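Local coordinates for protein 3-oxo-tetronate kinase (PDB 3DQQ) that probably catalyses the ATP-dependent phosphorylation of 3-oxo-tetronate to 3-oxo-tetronate 4-phosphate, as a member of the four-carbon acid sugar kinase family, at residues A[204-215]-A[225-236]. Sequence-based numbering, arbitrary orientation.
Sequences ERHLEIQGEVLR and GLAMGLARQWAK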
ATOM      1  N   GLU A 204       7.877  22.276  23.738  1.00 42.61           N
ATOM      2  CA  GLU A 204       7.008  21.923  24.827  1.00 43.57           C
ATOM      3  C   GLU A 204       6.801  23.046  25.862  1.00 42.16           C
ATOM      4  O   GLU A 204       5.745  23.140  26.452  1.00 41.12           O
ATOM      5  CB  GLU A 204       7.392  20.544  25.399  1.00 43.68           C
ATOM      6  CG  GLU A 204       8.345  20.424  26.600  1.00 47.61           C
ATOM      7  CD  GLU A 204       8.408  18.931  27.093  1.00 49.47           C
ATOM      8  OE1 GLU A 204       8.957  18.651  28.208  1.00 54.49           O
ATOM      9  OE2 GLU A 204       7.881  18.049  26.328  1.00 56.51           O
ATOM     10  N   ARG A 205       7.743  23.956  26.005  1.00 41.43           N
ATOM     11  CA  ARG A 205       7.516  25.068  26.915  1.00 41.64           C
ATOM     12  C   ARG A 205       6.313  25.922  26.500  1.00 40.04           C
ATOM     13  O   ARG A 205       5.583  26.458  27.330  1.00 39.68           O
ATOM     14  CB  ARG A 205       8.758  25.931  26.973  1.00 41.10           C
ATOM     15  CG  ARG A 205       8.692  27.073  27.935  1.00 42.73           C
ATOM     16  CD  ARG A 205      10.021  27.925  27.851  1.00 48.82           C
ATOM     17  NE  ARG A 205      10.517  28.110  26.449  1.00 56.11           N
ATOM     18  CZ  ARG A 205      10.153  29.099  25.605  1.00 56.35           C
ATOM     19  NH1 ARG A 205       9.296  30.069  25.983  1.00 54.93           N
ATOM     20  NH2 ARG A 205      10.645  29.103  24.360  1.00 56.84           N
ATOM     21  N   HIS A 206       6.129  26.085  25.206  1.00 38.93           N
ATOM     22  CA  HIS A 206       5.022  26.855  24.710  1.00 38.13           C
ATOM     23  C   HIS A 206       3.704  26.209  25.084  1.00 37.56           C
ATOM     24  O   HIS A 206       2.748  26.894  25.483  1.00 37.04           O
ATOM     25  CB  HIS A 206       5.107  26.928  23.206  1.00 38.52           C
ATOM     26  CG  HIS A 206       6.133  27.894  22.709  1.00 38.15           C
ATOM     27  ND1 HIS A 206       6.730  27.772  21.476  1.00 37.23           N
ATOM     28  CD2 HIS A 206       6.644  29.015  23.268  1.00 37.24           C
ATOM     29  CE1 HIS A 206       7.558  28.782  21.297  1.00 36.35           C
ATOM     30  NE2 HIS A 206       7.527  29.549  22.372  1.00 34.45           N
ATOM     31  N   LEU A 207       3.660  24.886  24.963  1.00 36.34           N
ATOM     32  CA  LEU A 207       2.493  24.139  25.376  1.00 35.88           C
ATOM     33  C   LEU A 207       2.238  24.227  26.865  1.00 35.98           C
ATOM     34  O   LEU A 207       1.075  24.324  27.290  1.00 37.30           O
ATOM     35  CB  LEU A 207       2.603  22.698  24.948  1.00 35.26           C
ATOM     36  CG  LEU A 207       2.545  22.549  23.413  1.00 33.78           C
ATOM     37  CD1 LEU A 207       2.816  21.106  23.019  1.00 31.01           C
ATOM     38  CD2 LEU A 207       1.214  23.047  22.890  1.00 31.37           C
ATOM     39  N   GLU A 208       3.292  24.241  27.669  1.00 35.53           N
ATOM     40  CA  GLU A 208       3.131  24.387  29.100  1.00 35.48           C
ATOM     41  C   GLU A 208       2.545  25.745  29.425  1.00 35.00           C
ATOM     42  O   GLU A 208       1.694  25.862  30.298  1.00 35.22           O
ATOM     43  CB  GLU A 208       4.443  24.210  29.821  1.00 35.03           C
ATOM     44  CG  GLU A 208       5.022  22.786  29.773  1.00 37.84           C
ATOM     45  CD  GLU A 208       6.382  22.653  30.523  1.00 39.92           C
ATOM     46  OE1 GLU A 208       6.642  21.584  31.127  1.00 44.23           O
ATOM     47  OE2 GLU A 208       7.190  23.629  30.530  1.00 48.92           O
ATOM     48  N   ILE A 209       2.981  26.778  28.715  1.00 34.55           N
ATOM     49  CA  ILE A 209       2.436  28.119  28.935  1.00 34.16           C
ATOM     50  C   ILE A 209       0.951  28.155  28.550  1.00 33.65           C
ATOM     51  O   ILE A 209       0.136  28.774  29.220  1.00 33.28           O
ATOM     52  CB  ILE A 209       3.236  29.167  28.142  1.00 33.89           C
ATOM     53  CG1 ILE A 209       4.659  29.245  28.700  1.00 34.32           C
ATOM     54  CG2 ILE A 209       2.574  30.539  28.211  1.00 33.85           C
ATOM     55  CD1 ILE A 209       5.723  29.810  27.730  1.00 34.62           C
ATOM     56  N   GLN A 210       0.592  27.484  27.463  1.00 33.71           N
ATOM     57  CA  GLN A 210      -0.795  27.511  27.020  1.00 33.69           C
ATOM     58  C   GLN A 210      -1.646  26.842  28.086  1.00 33.82           C
ATOM     59  O   GLN A 210      -2.685  27.374  28.473  1.00 33.48           O
ATOM     60  CB  GLN A 210      -0.974  26.785  25.699  1.00 33.70           C
ATOM     61  CG  GLN A 210      -0.397  27.429  24.452  1.00 33.40           C
ATOM     62  CD  GLN A 210      -0.526  26.474  23.247  1.00 34.20           C
ATOM     63  OE1 GLN A 210      -1.392  25.603  23.264  1.00 36.68           O
ATOM     64  NE2 GLN A 210       0.309  26.641  22.207  1.00 31.86           N
ATOM     65  N   GLY A 211      -1.162  25.683  28.556  1.00 33.61           N
ATOM     66  CA  GLY A 211      -1.799  24.922  29.612  1.00 33.15           C
ATOM     67  C   GLY A 211      -2.036  25.792  30.800  1.00 32.99           C
ATOM     68  O   GLY A 211      -3.092  25.777  31.394  1.00 34.09           O
ATOM     69  N   GLU A 212      -1.059  26.593  31.138  1.00 33.13           N
ATOM     70  CA  GLU A 212      -1.189  27.443  32.287  1.00 33.35           C
ATOM     71  C   GLU A 212      -2.204  28.561  32.077  1.00 32.55           C
ATOM     72  O   GLU A 212      -2.875  28.972  33.000  1.00 31.50           O
ATOM     73  CB  GLU A 212       0.166  28.048  32.618  1.00 33.44           C
ATOM     74  CG  GLU A 212       0.189  28.800  33.961  1.00 34.71           C
ATOM     75  CD  GLU A 212       1.612  28.998  34.492  1.00 37.48           C
ATOM     76  OE1 GLU A 212       2.545  28.361  33.894  1.00 46.08           O
ATOM     77  OE2 GLU A 212       1.804  29.776  35.497  1.00 43.55           O
ATOM     78  N   VAL A 213      -2.278  29.074  30.857  1.00 32.22           N
ATOM     79  CA  VAL A 213      -3.199  30.160  30.550  1.00 31.92           C
ATOM     80  C   VAL A 213      -4.633  29.607  30.530  1.00 32.12           C
ATOM     81  O   VAL A 213      -5.529  30.242  31.047  1.00 31.87           O
ATOM     82  CB  VAL A 213      -2.832  30.819  29.203  1.00 31.58           C
ATOM     83  CG1 VAL A 213      -3.874  31.806  28.792  1.00 28.82           C
ATOM     84  CG2 VAL A 213      -1.449  31.454  29.297  1.00 30.83           C
ATOM     85  N   LEU A 214      -4.812  28.404  29.974  1.00 32.12           N
ATOM     86  CA  LEU A 214      -6.124  27.846  29.686  1.00 32.02           C
ATOM     87  C   LEU A 214      -6.623  26.823  30.685  1.00 32.63           C
ATOM     88  O   LEU A 214      -7.600  26.175  30.443  1.00 31.79           O
ATOM     89  CB  LEU A 214      -6.091  27.224  28.314  1.00 31.50           C
ATOM     90  CG  LEU A 214      -5.763  28.198  27.157  1.00 30.89           C
ATOM     91  CD1 LEU A 214      -5.259  27.379  25.976  1.00 27.79           C
ATOM     92  CD2 LEU A 214      -6.961  29.099  26.786  1.00 21.39           C
ATOM     93  N   ARG A 215      -5.983  26.698  31.838  1.00 34.27           N
ATOM     94  CA  ARG A 215      -6.485  25.815  32.891  1.00 34.36           C
ATOM     95  C   ARG A 215      -8.000  25.814  33.058  1.00 33.55           C
ATOM     96  O   ARG A 215      -8.588  24.794  33.334  1.00 32.96           O
ATOM     97  CB  ARG A 215      -5.908  26.214  34.243  1.00 34.91           C
ATOM     98  CG  ARG A 215      -5.919  25.051  35.225  1.00 36.99           C
ATOM     99  CD  ARG A 215      -5.630  25.465  36.663  1.00 39.60           C
ATOM    100  NE  ARG A 215      -6.533  26.509  37.120  1.00 43.80           N
ATOM    101  CZ  ARG A 215      -6.209  27.399  38.053  1.00 46.96           C
ATOM    102  NH1 ARG A 215      -5.022  27.332  38.664  1.00 48.78           N
ATOM    103  NH2 ARG A 215      -7.091  28.334  38.405  1.00 46.97           N
ATOM    104  N   GLY A 225      -0.879  17.932  22.092  1.00 37.48           N
ATOM    105  CA  GLY A 225       0.112  18.789  22.763  1.00 37.37           C
ATOM    106  C   GLY A 225      -0.409  19.648  23.903  1.00 37.62           C
ATOM    107  O   GLY A 225       0.171  19.688  24.993  1.00 37.66           O
ATOM    108  N   LEU A 226      -1.501  20.353  23.658  1.00 37.96           N
ATOM    109  CA  LEU A 226      -2.100  21.199  24.692  1.00 37.74           C
ATOM    110  C   LEU A 226      -2.539  20.368  25.876  1.00 38.01           C
ATOM    111  O   LEU A 226      -2.426  20.830  27.003  1.00 38.32           O
ATOM    112  CB  LEU A 226      -3.275  21.988  24.128  1.00 37.04           C
ATOM    113  CG  LEU A 226      -3.987  22.939  25.065  1.00 37.90           C
ATOM    114  CD1 LEU A 226      -3.020  23.848  25.874  1.00 35.77           C
ATOM    115  CD2 LEU A 226      -5.081  23.721  24.266  1.00 37.36           C
ATOM    116  N   ALA A 227      -3.041  19.151  25.637  1.00 38.31           N
ATOM    117  CA  ALA A 227      -3.461  18.269  26.744  1.00 38.41           C
ATOM    118  C   ALA A 227      -2.301  18.021  27.689  1.00 38.43           C
ATOM    119  O   ALA A 227      -2.424  18.041  28.908  1.00 37.29           O
ATOM    120  CB  ALA A 227      -4.006  16.948  26.225  1.00 37.63           C
ATOM    121  N   MET A 228      -1.147  17.779  27.114  1.00 40.03           N
ATOM    122  CA  MET A 228       0.049  17.616  27.929  1.00 40.89           C
ATOM    123  C   MET A 228       0.243  18.835  28.820  1.00 39.42           C
ATOM    124  O   MET A 228       0.511  18.724  29.999  1.00 39.10           O
ATOM    125  CB  MET A 228       1.268  17.379  27.031  1.00 40.71           C
ATOM    126  CG  MET A 228       2.559  17.260  27.816  1.00 42.48           C
ATOM    127  SD  MET A 228       3.984  17.800  26.824  1.00 50.03           S
ATOM    128  CE  MET A 228       3.939  16.688  25.372  1.00 45.51           C
ATOM    129  N   GLY A 229       0.065  20.012  28.249  1.00 38.93           N
ATOM    130  CA  GLY A 229       0.249  21.251  28.995  1.00 38.36           C
ATOM    131  C   GLY A 229      -0.777  21.418  30.078  1.00 38.26           C
ATOM    132  O   GLY A 229      -0.447  21.905  31.150  1.00 39.76           O
ATOM    133  N   LEU A 230      -2.026  21.034  29.811  1.00 37.17           N
ATOM    134  CA  LEU A 230      -3.057  21.108  30.814  1.00 36.21           C
ATOM    135  C   LEU A 230      -2.784  20.098  31.891  1.00 36.00           C
ATOM    136  O   LEU A 230      -2.943  20.418  33.053  1.00 36.55           O
ATOM    137  CB  LEU A 230      -4.442  20.920  30.226  1.00 34.94           C
ATOM    138  CG  LEU A 230      -4.890  22.048  29.302  1.00 32.73           C
ATOM    139  CD1 LEU A 230      -5.997  21.547  28.394  1.00 29.13           C
ATOM    140  CD2 LEU A 230      -5.300  23.322  30.066  1.00 25.02           C
ATOM    141  N   ALA A 231      -2.305  18.918  31.541  1.00 36.32           N
ATOM    142  CA  ALA A 231      -2.039  17.893  32.553  1.00 37.12           C
ATOM    143  C   ALA A 231      -0.999  18.369  33.530  1.00 37.88           C
ATOM    144  O   ALA A 231      -1.152  18.189  34.716  1.00 38.20           O
ATOM    145  CB  ALA A 231      -1.596  16.610  31.939  1.00 36.29           C
ATOM    146  N   ARG A 232       0.041  19.029  33.048  1.00 39.18           N
ATOM    147  CA  ARG A 232       1.097  19.484  33.935  1.00 40.20           C
ATOM    148  C   ARG A 232       0.692  20.598  34.856  1.00 41.76           C
ATOM    149  O   ARG A 232       1.360  20.817  35.869  1.00 42.54           O
ATOM    150  CB  ARG A 232       2.299  19.937  33.143  1.00 40.46           C
ATOM    151  CG  ARG A 232       2.881  18.825  32.305  1.00 40.44           C
ATOM    152  CD  ARG A 232       4.209  19.136  31.750  1.00 40.27           C
ATOM    153  NE  ARG A 232       4.642  17.970  31.023  1.00 41.37           N
ATOM    154  CZ  ARG A 232       5.610  17.945  30.123  1.00 42.55           C
ATOM    155  NH1 ARG A 232       6.314  19.026  29.846  1.00 43.99           N
ATOM    156  NH2 ARG A 232       5.880  16.808  29.506  1.00 42.46           N
ATOM    157  N   GLN A 233      -0.376  21.323  34.535  1.00 43.16           N
ATOM    158  CA  GLN A 233      -0.933  22.229  35.518  1.00 43.94           C
ATOM    159  C   GLN A 233      -1.488  21.468  36.683  1.00 45.22           C
ATOM    160  O   GLN A 233      -1.405  21.943  37.794  1.00 45.97           O
ATOM    161  CB  GLN A 233      -2.050  23.064  34.952  1.00 44.03           C
ATOM    162  CG  GLN A 233      -1.550  24.290  34.316  1.00 44.83           C
ATOM    163  CD  GLN A 233      -0.782  25.150  35.267  1.00 44.72           C
ATOM    164  OE1 GLN A 233      -1.295  25.552  36.317  1.00 45.47           O
ATOM    165  NE2 GLN A 233       0.463  25.458  34.906  1.00 41.69           N
ATOM    166  N   TRP A 234      -2.076  20.303  36.452  1.00 46.26           N
ATOM    167  CA  TRP A 234      -2.692  19.569  37.552  1.00 47.61           C
ATOM    168  C   TRP A 234      -1.661  18.697  38.203  1.00 49.13           C
ATOM    169  O   TRP A 234      -1.817  18.279  39.318  1.00 49.08           O
ATOM    170  CB  TRP A 234      -3.884  18.755  37.072  1.00 46.35           C
ATOM    171  CG  TRP A 234      -4.908  19.617  36.454  1.00 45.31           C
ATOM    172  CD1 TRP A 234      -5.218  19.715  35.143  1.00 43.99           C
ATOM    173  CD2 TRP A 234      -5.732  20.553  37.129  1.00 45.95           C
ATOM    174  NE1 TRP A 234      -6.187  20.640  34.947  1.00 42.81           N
ATOM    175  CE2 TRP A 234      -6.525  21.185  36.151  1.00 44.34           C
ATOM    176  CE3 TRP A 234      -5.898  20.910  38.472  1.00 44.68           C
ATOM    177  CZ2 TRP A 234      -7.478  22.156  36.470  1.00 44.90           C
ATOM    178  CZ3 TRP A 234      -6.836  21.888  38.787  1.00 45.09           C
ATOM    179  CH2 TRP A 234      -7.623  22.492  37.784  1.00 45.48           C
ATOM    180  N   ALA A 235      -0.567  18.447  37.507  1.00 52.50           N
ATOM    181  CA  ALA A 235       0.520  17.672  38.095  1.00 54.80           C
ATOM    182  C   ALA A 235       1.177  18.524  39.167  1.00 57.24           C
ATOM    183  O   ALA A 235       1.640  17.977  40.162  1.00 58.20           O
ATOM    184  CB  ALA A 235       1.552  17.223  37.011  1.00 54.90           C
ATOM    185  N   LYS A 236       1.149  19.857  38.970  1.00 59.74           N
ATOM    186  CA  LYS A 236       1.878  20.855  39.788  1.00 61.15           C
ATOM    187  C   LYS A 236       1.731  20.761  41.299  1.00 62.73           C
ATOM    188  O   LYS A 236       2.668  21.123  42.004  1.00 63.12           O
ATOM    189  CB  LYS A 236       1.564  22.307  39.344  1.00 61.41           C
ATOM    190  CG  LYS A 236       2.308  22.748  38.064  1.00 61.55           C
ATOM    191  CD  LYS A 236       2.605  24.267  38.006  1.00 61.69           C
ATOM    192  CE  LYS A 236       3.058  24.729  36.587  1.00 61.52           C
ATOM    193  NZ  LYS A 236       2.840  26.201  36.350  1.00 61.24           N
TER
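Gly-211 and Gly-229 meet where helices 204-214 and 225-235 cross, and their lack of side chains lets the backbones come together. The short axes approach to 7.2 Å and cross at -62°. At this point the CA atoms of Gly-211 and Leu-230 lie 4.2 Å apart. The carbonyl oxygens share in this packing, with Gly-211 CA 3.6 Å from Gly-229 O and Leu-207 O facing Gly-229 CA.

Toward the protein interior, Leu-226 is a knob among Leu-207, Gln-210, Gly-211 and Leu-214. With CG anti to the backbone N (chi1 -179°), its CD1 reaches Gln-210 CB at 3.6 Å while CD2 meets Leu-214 CD1. The Gln-210 amide beside it is tied by its OE1 to Ser-115. Leu-207 lays CD1 against Gly-225 CA.

The more solvent-accessible side relies on charge. Arg-232 NH1 donates to Glu-208 OE1 (2.9 Å) and Glu-204 OE1 (3.1 Å); both acceptors lie near the guanidinium plane, yet NH1 stands almost straight above the Glu-204 carboxylate and is only tilted out of the Glu-208 plane. Met-228 SD lies over one face of the guanidinium, displaced toward its rim, and NE bonds to Asn-25, so the group is restrained from several directions. Farther along, the extended Lys-236 reaches Glu-212 OE1 through a weak salt bridge of 3.3 Å.

At the C-terminal end of helix 204-214, Arg-215 makes a separate, off-centre CH-pi contact, its CD 4.2 Å from the centroid of the six-membered ring of Trp-234.

Strand 219-222 connects the two helices, and Leu-226 and Leu-230 also touch strand 79-83 beneath them. The arrangement is that of neighbouring helices packed on parallel strands in the alpha/beta sugar-binding N-terminal domain, here with a glycine-lined helix crossing.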